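Local coordinates for protein glutamyl-tRNA(Gln) amidotransferase subunit B, mitochondrial (Saccharomyces cerevisiae, PDB 4N0H) that forms the B subunit of a mitochondrial amidotransferase complex, built around a catalytic domain of the GatB/GatE family, at residues L69-L74 with P168-V173; K73-L78 with R109-G114; I200-G203 with G208-R211. All coordinates share one frame; numbering follows the deposited sequence.

Interaction 1. Residues L69-L74 with P168-V173; sequences LFAMKL and PLIELV
Ile170 stands up from strand 168-174 and presses its two branches against Ala71 and Leu74 on helix 65-78, a helix-on-sheet packing in the core of the GatB/GatE catalytic domain. The backbones come within 7.4 Å between the CA atoms of Ala71 and Ile170, an approach that suits Ala71, which brings only a methyl group to the helix surface. The longer branch of Ile170 reaches Ala71: CG1 lies anti to the carbonyl carbon (chi1 -71°) and the chain then runs on extended, so that CD1 ends over the helix backbone, 3.7 Å from Ala71 CA. The shorter branch, CG2, serves Leu74 one helical turn further on. Leu74 holds CG anti to its backbone N (chi1 -180°), which carries the two methyls toward the strand, where the side chains of Leu74 and Ile170, running in opposite directions, pass each other with a single methyl-methyl contact. A beta-branched residue suits this place, since one strand position can meet two helix positions three apart. The strand alternates accordingly: Ile170 and Leu172 turn to the helix and Glu171 turns from it. Backbone bonds of Ile170 to Thr22 and of Glu171 to Gln139 set this strand between strands 14-23 and 130-142. Leu138 of the latter touches both Leu74 and Ile170, extending the same apolar layer. All three side chains of the contact are buried and purely aliphatic, and the Leu74 pairing is made by CD2, which rests 4.0 Å from CG2 of Ile170.

Interaction 2. Residues K73-L78 with R109-G114; sequences KLSLAL and RPFARG
Ser75 puts its hydroxyl into the corner between Phe111 and Ala112. OG lies at the edge of the Phe111 ring and in its plane, 3.5 Å from CE1 and only slightly farther from CD1, so it meets ring hydrogens and not the pi face. The Ala112 methyl closes in from the strand, its CB 3.5 Å from Ser75 OG and 4.1 Å from Ser75 CB. These are van der Waals contacts; the polar need of the buried hydroxyl is met inside the helix, by a hydrogen bond to Ala71 O one turn earlier. The torsion explains that choice: OG sits beside its own backbone N (chi1 -56°), leaning back to the preceding turn. A small residue on each side suits the spot, as the CA atoms of Ser75 and Ala112 are 6.6 Å apart. Phe111, with CG anti to its backbone N (chi1 -174°), turns its CD1-CE1 edge to the hydroxyl. Farther out, Leu138 of strand 130-142 touches Ser75 and Leu78, and Ala112 is joined to it by backbone hydrogen bonding, a pairing that continues with Gly114 hydrogen-bonded to Leu136. Since Phe111 and Ala112 both face Leu138, the strand carries a classic beta bulge, here packed against helix 65-78, which lies on the sheet.

Interaction 3. Residues I200-G203 with G208-R211; sequences ISSG and GAMR
Gly203 and Met210 bring their CA atoms to 5.2 Å as the chain leaving helix 181-197 doubles back into strand 210-218, and Gly203, at the start of the reversal, has a positive phi of 60°, a conformation easiest for glycine. From the returning arm Ala209 points its methyl at 200-203, with CB 3.2 Å from Ser202 OG, a close meeting of hydroxyl and methyl and not a bond. Ser201 has OG anti to the backbone N (chi1 179°), on the carbonyl-carbon side, within reach of the N-H of Gly203. That bond, 3.1 Å from Gly203 N to Ser201 OG and nearly straight at 162°, closes an ST turn. The same OG bonds to Gln23 O, so two partners grip this buried hydroxyl and tie the turn to the end of strand 14-23. Met210 starts toward Gly203, its CB 3.9 Å from Gly203 O, then runs extended past it; SD is 3.8 Å from that oxygen. The flexible, unbranched thioether suits this route, for it goes on to pack on Ile188 and Tyr191 of helix 181-197, while Gln192 NE2 hydrogen-bonds Gly203 O. On the strand side Arg211, its chain extended, reaches Gly208: NE donates to Gly208 O over 2.9 Å in a bent bond that lies in the carbonyl plane but is tilted from the guanidinium plane, and NH2 forms a salt bridge with Asp143.

Overall arrangement
Interactions 1 and 2 are two facets of helix 65-78 and share Lys73 and Leu74; their centres are about 7 Å apart. They merge directly, with Leu172 CD1 3.6 Å from Leu78 CD1, and Ala71 O 3.6 Å from Phe111 CE1, so the helix lies across strands 102-120 and 168-174, which flank strand 130-142 in one sheet. Interaction 3, whose centre is about 11 Å from that of interaction 1 and about 17 Å from that of interaction 2, comes later in the chain, at a turn entering another strand of that sheet. Its Ile200 joins it to the helix: CG2 is 3.7 Å from Phe70 CG, and CD1 is 4.1 Å from Leu74 CB.

Interaction 1. Residues L69-L74 with P168-V173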
ATOM      1  N   LEU B  69       1.706 -11.010  22.033  1.00 25.39           N
ATOM      2  CA  LEU B  69       1.846 -11.568  23.372  1.00 25.50           C
ATOM      3  C   LEU B  69       1.904 -13.092  23.314  1.00 26.45           C
ATOM      4  O   LEU B  69       2.757 -13.720  23.949  1.00 27.43           O
ATOM      5  CB  LEU B  69       0.686 -11.115  24.265  1.00 29.29           C
ATOM      6  CG  LEU B  69       0.650 -11.680  25.686  1.00 36.34           C
ATOM      7  CD1 LEU B  69       1.830 -11.168  26.496  1.00 38.40           C
ATOM      8  CD2 LEU B  69      -0.665 -11.341  26.372  1.00 38.56           C
ATOM      9  N   PHE B  70       0.996 -13.678  22.538  1.00 23.94           N
ATOM     10  CA  PHE B  70       0.928 -15.125  22.389  1.00 24.07           C
ATOM     11  C   PHE B  70       2.219 -15.643  21.769  1.00 25.95           C
ATOM     12  O   PHE B  70       2.779 -16.633  22.230  1.00 28.39           O
ATOM     13  CB  PHE B  70      -0.274 -15.543  21.530  1.00 24.33           C
ATOM     14  CG  PHE B  70      -1.588 -15.556  22.272  1.00 22.70           C
ATOM     15  CD1 PHE B  70      -1.747 -14.852  23.454  1.00 27.26           C
ATOM     16  CD2 PHE B  70      -2.666 -16.276  21.778  1.00 28.89           C
ATOM     17  CE1 PHE B  70      -2.958 -14.862  24.131  1.00 29.09           C
ATOM     18  CE2 PHE B  70      -3.885 -16.293  22.448  1.00 28.13           C
ATOM     19  CZ  PHE B  70      -4.029 -15.585  23.627  1.00 32.62           C
ATOM     20  N   ALA B  71       2.701 -14.962  20.733  1.00 23.73           N
ATOM     21  CA  ALA B  71       3.949 -15.367  20.091  1.00 27.06           C
ATOM     22  C   ALA B  71       5.153 -15.229  21.037  1.00 29.17           C
ATOM     23  O   ALA B  71       6.105 -16.010  20.966  1.00 27.27           O
ATOM     24  CB  ALA B  71       4.174 -14.589  18.813  1.00 20.99           C
ATOM     25  N   MET B  72       5.112 -14.227  21.910  1.00 23.26           N
ATOM     26  CA  MET B  72       6.147 -14.066  22.931  1.00 25.46           C
ATOM     27  C   MET B  72       6.198 -15.268  23.875  1.00 28.19           C
ATOM     28  O   MET B  72       7.267 -15.817  24.140  1.00 29.84           O
ATOM     29  CB  MET B  72       5.917 -12.787  23.737  1.00 25.77           C
ATOM     30  CG  MET B  72       6.747 -11.608  23.262  1.00 32.83           C
ATOM     31  SD  MET B  72       8.507 -11.979  23.404  1.00 54.96           S
ATOM     32  CE  MET B  72       9.206 -10.392  22.996  1.00 68.47           C
ATOM     33  N   LYS B  73       5.034 -15.675  24.371  1.00 30.15           N
ATOM     34  CA  LYS B  73       4.956 -16.789  25.311  1.00 29.60           C
ATOM     35  C   LYS B  73       5.506 -18.072  24.695  1.00 30.68           C
ATOM     36  O   LYS B  73       6.234 -18.827  25.349  1.00 27.24           O
ATOM     37  CB  LYS B  73       3.521 -16.990  25.808  1.00 29.05           C
ATOM     38  CG  LYS B  73       2.945 -15.771  26.513  1.00 32.36           C
ATOM     39  CD  LYS B  73       1.524 -16.009  27.005  1.00 39.72           C
ATOM     40  CE  LYS B  73       1.503 -16.919  28.216  1.00 47.94           C
ATOM     41  NZ  LYS B  73       0.114 -17.176  28.701  1.00 53.04           N
ATOM     42  N   LEU B  74       5.182 -18.303  23.427  1.00 28.39           N
ATOM     43  CA  LEU B  74       5.680 -19.486  22.733  1.00 28.29           C
ATOM     44  C   LEU B  74       7.196 -19.430  22.532  1.00 27.78           C
ATOM     45  O   LEU B  74       7.885 -20.421  22.748  1.00 31.13           O
ATOM     46  CB  LEU B  74       4.975 -19.673  21.389  1.00 25.95           C
ATOM     47  CG  LEU B  74       5.447 -20.898  20.610  1.00 29.20           C
ATOM     48  CD1 LEU B  74       5.217 -22.181  21.420  1.00 32.07           C
ATOM     49  CD2 LEU B  74       4.755 -20.970  19.262  1.00 29.93           C
ATOM     50  N   PRO B 168      -5.707 -15.416  13.376  1.00 23.40           N
ATOM     51  CA  PRO B 168      -4.252 -15.472  13.562  1.00 23.68           C
ATOM     52  C   PRO B 168      -3.716 -16.900  13.608  1.00 24.06           C
ATOM     53  O   PRO B 168      -4.316 -17.770  14.236  1.00 24.77           O
ATOM     54  CB  PRO B 168      -4.030 -14.803  14.929  1.00 24.26           C
ATOM     55  CG  PRO B 168      -5.360 -14.258  15.350  1.00 28.01           C
ATOM     56  CD  PRO B 168      -6.404 -15.025  14.611  1.00 26.70           C
ATOM     57  N   LEU B 169      -2.591 -17.121  12.935  1.00 27.99           N
ATOM     58  CA  LEU B 169      -1.883 -18.392  12.979  1.00 29.19           C
ATOM     59  C   LEU B 169      -0.451 -18.149  13.429  1.00 29.91           C
ATOM     60  O   LEU B 169       0.104 -17.071  13.205  1.00 25.67           O
ATOM     61  CB  LEU B 169      -1.839 -19.039  11.589  1.00 31.85           C
ATOM     62  CG  LEU B 169      -3.148 -19.322  10.852  1.00 33.00           C
ATOM     63  CD1 LEU B 169      -2.876 -19.817   9.435  1.00 36.95           C
ATOM     64  CD2 LEU B 169      -3.936 -20.344  11.622  1.00 27.73           C
ATOM     65  N   ILE B 170       0.144 -19.149  14.068  1.00 28.42           N
ATOM     66  CA  ILE B 170       1.592 -19.191  14.202  1.00 27.32           C
ATOM     67  C   ILE B 170       2.112 -20.421  13.471  1.00 29.29           C
ATOM     68  O   ILE B 170       1.634 -21.534  13.691  1.00 28.58           O
ATOM     69  CB  ILE B 170       2.053 -19.219  15.665  1.00 30.44           C
ATOM     70  CG1 ILE B 170       1.795 -17.868  16.329  1.00 32.60           C
ATOM     71  CG2 ILE B 170       3.532 -19.550  15.746  1.00 32.30           C
ATOM     72  CD1 ILE B 170       2.405 -17.749  17.716  1.00 33.52           C
ATOM     73  N   GLU B 171       3.070 -20.216  12.576  1.00 32.32           N
ATOM     74  CA  GLU B 171       3.714 -21.334  11.909  1.00 32.88           C
ATOM     75  C   GLU B 171       5.040 -21.621  12.589  1.00 33.84           C
ATOM     76  O   GLU B 171       5.885 -20.735  12.722  1.00 33.25           O
ATOM     77  CB  GLU B 171       3.943 -21.049  10.425  1.00 35.54           C
ATOM     78  CG  GLU B 171       4.651 -22.188   9.700  1.00 43.47           C
ATOM     79  CD  GLU B 171       5.006 -21.857   8.260  1.00 56.59           C
ATOM     80  OE1 GLU B 171       5.832 -22.586   7.670  1.00 61.98           O
ATOM     81  OE2 GLU B 171       4.458 -20.877   7.714  1.00 62.31           O
ATOM     82  N   LEU B 172       5.214 -22.864  13.024  1.00 33.82           N
ATOM     83  CA  LEU B 172       6.469 -23.298  13.619  1.00 34.68           C
ATOM     84  C   LEU B 172       7.181 -24.249  12.671  1.00 35.03           C
ATOM     85  O   LEU B 172       6.614 -25.254  12.243  1.00 36.88           O
ATOM     86  CB  LEU B 172       6.213 -23.969  14.972  1.00 36.02           C
ATOM     87  CG  LEU B 172       7.416 -24.540  15.726  1.00 39.80           C
ATOM     88  CD1 LEU B 172       7.291 -24.259  17.206  1.00 40.67           C
ATOM     89  CD2 LEU B 172       7.555 -26.037  15.480  1.00 45.02           C
ATOM     90  N   VAL B 173       8.422 -23.926  12.331  1.00 37.54           N
ATOM     91  CA  VAL B 173       9.216 -24.798  11.478  1.00 39.14           C
ATOM     92  C   VAL B 173      10.391 -25.382  12.262  1.00 39.80           C
ATOM     93  O   VAL B 173      11.220 -24.644  12.806  1.00 39.49           O
ATOM     94  CB  VAL B 173       9.739 -24.050  10.242  1.00 42.08           C
ATOM     95  CG1 VAL B 173      10.393 -25.025   9.269  1.00 45.39           C
ATOM     96  CG2 VAL B 173       8.609 -23.301   9.564  1.00 43.33           C
TER

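Interaction 2. Residues K73-L78 with R109-G114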
ATOM      1  N   LYS B  73       5.034 -15.675  24.371  1.00 30.15           N
ATOM      2  CA  LYS B  73       4.956 -16.789  25.311  1.00 29.60           C
ATOM      3  C   LYS B  73       5.506 -18.072  24.695  1.00 30.68           C
ATOM      4  O   LYS B  73       6.234 -18.827  25.349  1.00 27.24           O
ATOM      5  CB  LYS B  73       3.521 -16.990  25.808  1.00 29.05           C
ATOM      6  CG  LYS B  73       2.945 -15.771  26.513  1.00 32.36           C
ATOM      7  CD  LYS B  73       1.524 -16.009  27.005  1.00 39.72           C
ATOM      8  CE  LYS B  73       1.503 -16.919  28.216  1.00 47.94           C
ATOM      9  NZ  LYS B  73       0.114 -17.176  28.701  1.00 53.04           N
ATOM     10  N   LEU B  74       5.182 -18.303  23.427  1.00 28.39           N
ATOM     11  CA  LEU B  74       5.680 -19.486  22.733  1.00 28.29           C
ATOM     12  C   LEU B  74       7.196 -19.430  22.532  1.00 27.78           C
ATOM     13  O   LEU B  74       7.885 -20.421  22.748  1.00 31.13           O
ATOM     14  CB  LEU B  74       4.975 -19.673  21.389  1.00 25.95           C
ATOM     15  CG  LEU B  74       5.447 -20.898  20.610  1.00 29.20           C
ATOM     16  CD1 LEU B  74       5.217 -22.181  21.420  1.00 32.07           C
ATOM     17  CD2 LEU B  74       4.755 -20.970  19.262  1.00 29.93           C
ATOM     18  N   SER B  75       7.709 -18.273  22.116  1.00 26.64           N
ATOM     19  CA  SER B  75       9.146 -18.103  21.896  1.00 27.33           C
ATOM     20  C   SER B  75       9.921 -18.366  23.182  1.00 29.25           C
ATOM     21  O   SER B  75      10.951 -19.034  23.171  1.00 31.71           O
ATOM     22  CB  SER B  75       9.459 -16.690  21.395  1.00 26.59           C
ATOM     23  OG  SER B  75       8.732 -16.385  20.219  1.00 27.86           O
ATOM     24  N   LEU B  76       9.409 -17.838  24.289  1.00 29.92           N
ATOM     25  CA  LEU B  76      10.050 -17.998  25.588  1.00 33.14           C
ATOM     26  C   LEU B  76      10.051 -19.463  26.019  1.00 33.75           C
ATOM     27  O   LEU B  76      11.054 -19.972  26.519  1.00 31.08           O
ATOM     28  CB  LEU B  76       9.351 -17.131  26.636  1.00 33.51           C
ATOM     29  CG  LEU B  76       9.601 -15.627  26.516  1.00 38.91           C
ATOM     30  CD1 LEU B  76       8.717 -14.850  27.477  1.00 38.49           C
ATOM     31  CD2 LEU B  76      11.067 -15.320  26.773  1.00 39.43           C
ATOM     32  N   ALA B  77       8.929 -20.140  25.808  1.00 37.48           N
ATOM     33  CA  ALA B  77       8.807 -21.545  26.181  1.00 36.63           C
ATOM     34  C   ALA B  77       9.771 -22.423  25.392  1.00 36.37           C
ATOM     35  O   ALA B  77      10.255 -23.435  25.899  1.00 38.03           O
ATOM     36  CB  ALA B  77       7.375 -22.024  25.993  1.00 35.17           C
ATOM     37  N   LEU B  78      10.051 -22.028  24.154  1.00 33.86           N
ATOM     38  CA  LEU B  78      10.941 -22.791  23.280  1.00 35.19           C
ATOM     39  C   LEU B  78      12.405 -22.380  23.431  1.00 36.18           C
ATOM     40  O   LEU B  78      13.302 -23.074  22.953  1.00 37.14           O
ATOM     41  CB  LEU B  78      10.530 -22.613  21.816  1.00 33.48           C
ATOM     42  CG  LEU B  78       9.127 -23.059  21.402  1.00 34.93           C
ATOM     43  CD1 LEU B  78       8.874 -22.642  19.966  1.00 36.23           C
ATOM     44  CD2 LEU B  78       8.938 -24.564  21.579  1.00 36.39           C
ATOM     45  N   ARG B 109      11.374 -11.724   7.565  1.00 31.60           N
ATOM     46  CA  ARG B 109      11.780 -11.469   8.945  1.00 33.03           C
ATOM     47  C   ARG B 109      10.787 -12.068   9.938  1.00 29.12           C
ATOM     48  O   ARG B 109       9.846 -11.403  10.365  1.00 29.51           O
ATOM     49  CB  ARG B 109      11.933  -9.966   9.196  1.00 35.54           C
ATOM     50  CG  ARG B 109      12.905  -9.268   8.252  1.00 38.38           C
ATOM     51  CD  ARG B 109      13.318  -7.911   8.799  1.00 49.68           C
ATOM     52  NE  ARG B 109      13.878  -8.029  10.146  1.00 60.39           N
ATOM     53  CZ  ARG B 109      15.155  -8.295  10.405  1.00 66.99           C
ATOM     54  NH1 ARG B 109      16.014  -8.472   9.409  1.00 69.93           N
ATOM     55  NH2 ARG B 109      15.574  -8.385  11.660  1.00 66.13           N
ATOM     56  N   PRO B 110      11.002 -13.335  10.309  1.00 27.20           N
ATOM     57  CA  PRO B 110      10.108 -14.055  11.221  1.00 27.92           C
ATOM     58  C   PRO B 110      10.167 -13.495  12.639  1.00 30.51           C
ATOM     59  O   PRO B 110      11.140 -12.825  13.002  1.00 24.82           O
ATOM     60  CB  PRO B 110      10.645 -15.493  11.176  1.00 27.64           C
ATOM     61  CG  PRO B 110      12.079 -15.348  10.776  1.00 29.50           C
ATOM     62  CD  PRO B 110      12.113 -14.177   9.836  1.00 26.46           C
ATOM     63  N   PHE B 111       9.123 -13.759  13.421  1.00 28.84           N
ATOM     64  CA  PHE B 111       9.030 -13.267  14.792  1.00 27.61           C
ATOM     65  C   PHE B 111      10.191 -13.743  15.670  1.00 27.01           C
ATOM     66  O   PHE B 111      10.726 -12.973  16.463  1.00 26.53           O
ATOM     67  CB  PHE B 111       7.694 -13.677  15.429  1.00 25.16           C
ATOM     68  CG  PHE B 111       7.467 -13.076  16.795  1.00 28.26           C
ATOM     69  CD1 PHE B 111       7.798 -13.781  17.946  1.00 27.45           C
ATOM     70  CD2 PHE B 111       6.937 -11.802  16.927  1.00 29.80           C
ATOM     71  CE1 PHE B 111       7.595 -13.227  19.201  1.00 24.62           C
ATOM     72  CE2 PHE B 111       6.728 -11.242  18.180  1.00 30.37           C
ATOM     73  CZ  PHE B 111       7.062 -11.952  19.317  1.00 25.52           C
ATOM     74  N   ALA B 112      10.562 -15.012  15.532  1.00 25.51           N
ATOM     75  CA  ALA B 112      11.640 -15.593  16.329  1.00 30.98           C
ATOM     76  C   ALA B 112      12.395 -16.662  15.556  1.00 32.34           C
ATOM     77  O   ALA B 112      11.886 -17.229  14.588  1.00 30.82           O
ATOM     78  CB  ALA B 112      11.093 -16.176  17.632  1.00 32.38           C
ATOM     79  N   ARG B 113      13.618 -16.932  15.992  1.00 31.54           N
ATOM     80  CA  ARG B 113      14.425 -17.984  15.396  1.00 36.51           C
ATOM     81  C   ARG B 113      15.094 -18.811  16.487  1.00 33.74           C
ATOM     82  O   ARG B 113      15.254 -18.353  17.623  1.00 31.64           O
ATOM     83  CB  ARG B 113      15.474 -17.392  14.452  1.00 43.68           C
ATOM     84  CG  ARG B 113      14.904 -16.880  13.134  1.00 51.53           C
ATOM     85  CD  ARG B 113      15.967 -16.175  12.299  1.00 59.66           C
ATOM     86  NE  ARG B 113      16.154 -14.781  12.699  1.00 66.29           N
ATOM     87  CZ  ARG B 113      17.243 -14.064  12.430  1.00 71.07           C
ATOM     88  NH1 ARG B 113      18.256 -14.609  11.771  1.00 73.39           N
ATOM     89  NH2 ARG B 113      17.324 -12.801  12.829  1.00 69.48           N
ATOM     90  N   GLY B 114      15.478 -20.033  16.140  1.00 35.69           N
ATOM     91  CA  GLY B 114      16.118 -20.920  17.093  1.00 36.45           C
ATOM     92  C   GLY B 114      15.122 -21.476  18.088  1.00 40.58           C
ATOM     93  O   GLY B 114      13.910 -21.404  17.881  1.00 35.27           O
TER

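Interaction 3. Residues I200-G203 with G208-R211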
ATOM      1  N   ILE B 200      -2.610 -20.518  24.352  1.00 31.34           N
ATOM      2  CA  ILE B 200      -2.546 -19.766  23.102  1.00 29.83           C
ATOM      3  C   ILE B 200      -3.286 -20.458  21.965  1.00 30.53           C
ATOM      4  O   ILE B 200      -3.506 -19.860  20.914  1.00 26.89           O
ATOM      5  CB  ILE B 200      -1.091 -19.481  22.662  1.00 29.72           C
ATOM      6  CG1 ILE B 200      -0.363 -20.790  22.342  1.00 32.81           C
ATOM      7  CG2 ILE B 200      -0.357 -18.690  23.733  1.00 27.46           C
ATOM      8  CD1 ILE B 200       1.048 -20.591  21.823  1.00 31.70           C
ATOM      9  N   SER B 201      -3.675 -21.710  22.188  1.00 32.76           N
ATOM     10  CA  SER B 201      -4.371 -22.496  21.175  1.00 34.15           C
ATOM     11  C   SER B 201      -4.947 -23.770  21.774  1.00 37.81           C
ATOM     12  O   SER B 201      -4.507 -24.223  22.831  1.00 38.64           O
ATOM     13  CB  SER B 201      -3.419 -22.870  20.049  1.00 34.02           C
ATOM     14  OG  SER B 201      -4.076 -23.653  19.071  1.00 38.23           O
ATOM     15  N   SER B 202      -5.927 -24.351  21.092  1.00 38.12           N
ATOM     16  CA  SER B 202      -6.496 -25.623  21.529  1.00 40.18           C
ATOM     17  C   SER B 202      -5.619 -26.780  21.065  1.00 38.04           C
ATOM     18  O   SER B 202      -5.713 -27.889  21.585  1.00 38.18           O
ATOM     19  CB  SER B 202      -7.919 -25.788  20.992  1.00 41.37           C
ATOM     20  OG  SER B 202      -7.934 -25.742  19.576  1.00 38.70           O
ATOM     21  N   GLY B 203      -4.769 -26.509  20.077  1.00 36.66           N
ATOM     22  CA  GLY B 203      -3.863 -27.508  19.540  1.00 34.12           C
ATOM     23  C   GLY B 203      -4.564 -28.721  18.953  1.00 39.40           C
ATOM     24  O   GLY B 203      -3.974 -29.797  18.837  1.00 44.73           O
ATOM     25  N   GLY B 208      -8.746 -28.626  12.958  1.00 50.95           N
ATOM     26  CA  GLY B 208      -7.915 -27.816  12.084  1.00 48.04           C
ATOM     27  C   GLY B 208      -7.244 -26.679  12.836  1.00 43.91           C
ATOM     28  O   GLY B 208      -6.550 -25.853  12.245  1.00 42.75           O
ATOM     29  N   ALA B 209      -7.450 -26.640  14.149  1.00 43.14           N
ATOM     30  CA  ALA B 209      -6.782 -25.663  15.006  1.00 41.11           C
ATOM     31  C   ALA B 209      -5.267 -25.855  14.964  1.00 43.69           C
ATOM     32  O   ALA B 209      -4.505 -24.944  15.288  1.00 43.25           O
ATOM     33  CB  ALA B 209      -7.287 -25.775  16.427  1.00 39.50           C
ATOM     34  N   MET B 210      -4.846 -27.058  14.582  1.00 42.54           N
ATOM     35  CA  MET B 210      -3.441 -27.362  14.345  1.00 38.87           C
ATOM     36  C   MET B 210      -3.325 -28.183  13.065  1.00 40.20           C
ATOM     37  O   MET B 210      -4.124 -29.089  12.823  1.00 39.12           O
ATOM     38  CB  MET B 210      -2.846 -28.117  15.535  1.00 36.45           C
ATOM     39  CG  MET B 210      -1.406 -28.565  15.354  1.00 36.79           C
ATOM     40  SD  MET B 210      -0.716 -29.228  16.888  1.00 50.69           S
ATOM     41  CE  MET B 210       0.734 -30.083  16.285  1.00 75.76           C
ATOM     42  N   ARG B 211      -2.347 -27.845  12.232  1.00 38.46           N
ATOM     43  CA  ARG B 211      -2.154 -28.525  10.956  1.00 41.94           C
ATOM     44  C   ARG B 211      -0.674 -28.839  10.786  1.00 41.80           C
ATOM     45  O   ARG B 211       0.180 -27.973  10.991  1.00 34.75           O
ATOM     46  CB  ARG B 211      -2.639 -27.649   9.798  1.00 43.30           C
ATOM     47  CG  ARG B 211      -4.050 -27.108   9.975  1.00 48.84           C
ATOM     48  CD  ARG B 211      -4.277 -25.840   9.164  1.00 52.48           C
ATOM     49  NE  ARG B 211      -5.419 -25.078   9.664  1.00 53.21           N
ATOM     50  CZ  ARG B 211      -5.673 -23.812   9.347  1.00 51.27           C
ATOM     51  NH1 ARG B 211      -4.862 -23.159   8.526  1.00 50.41           N
ATOM     52  NH2 ARG B 211      -6.734 -23.196   9.855  1.00 44.21           N
TER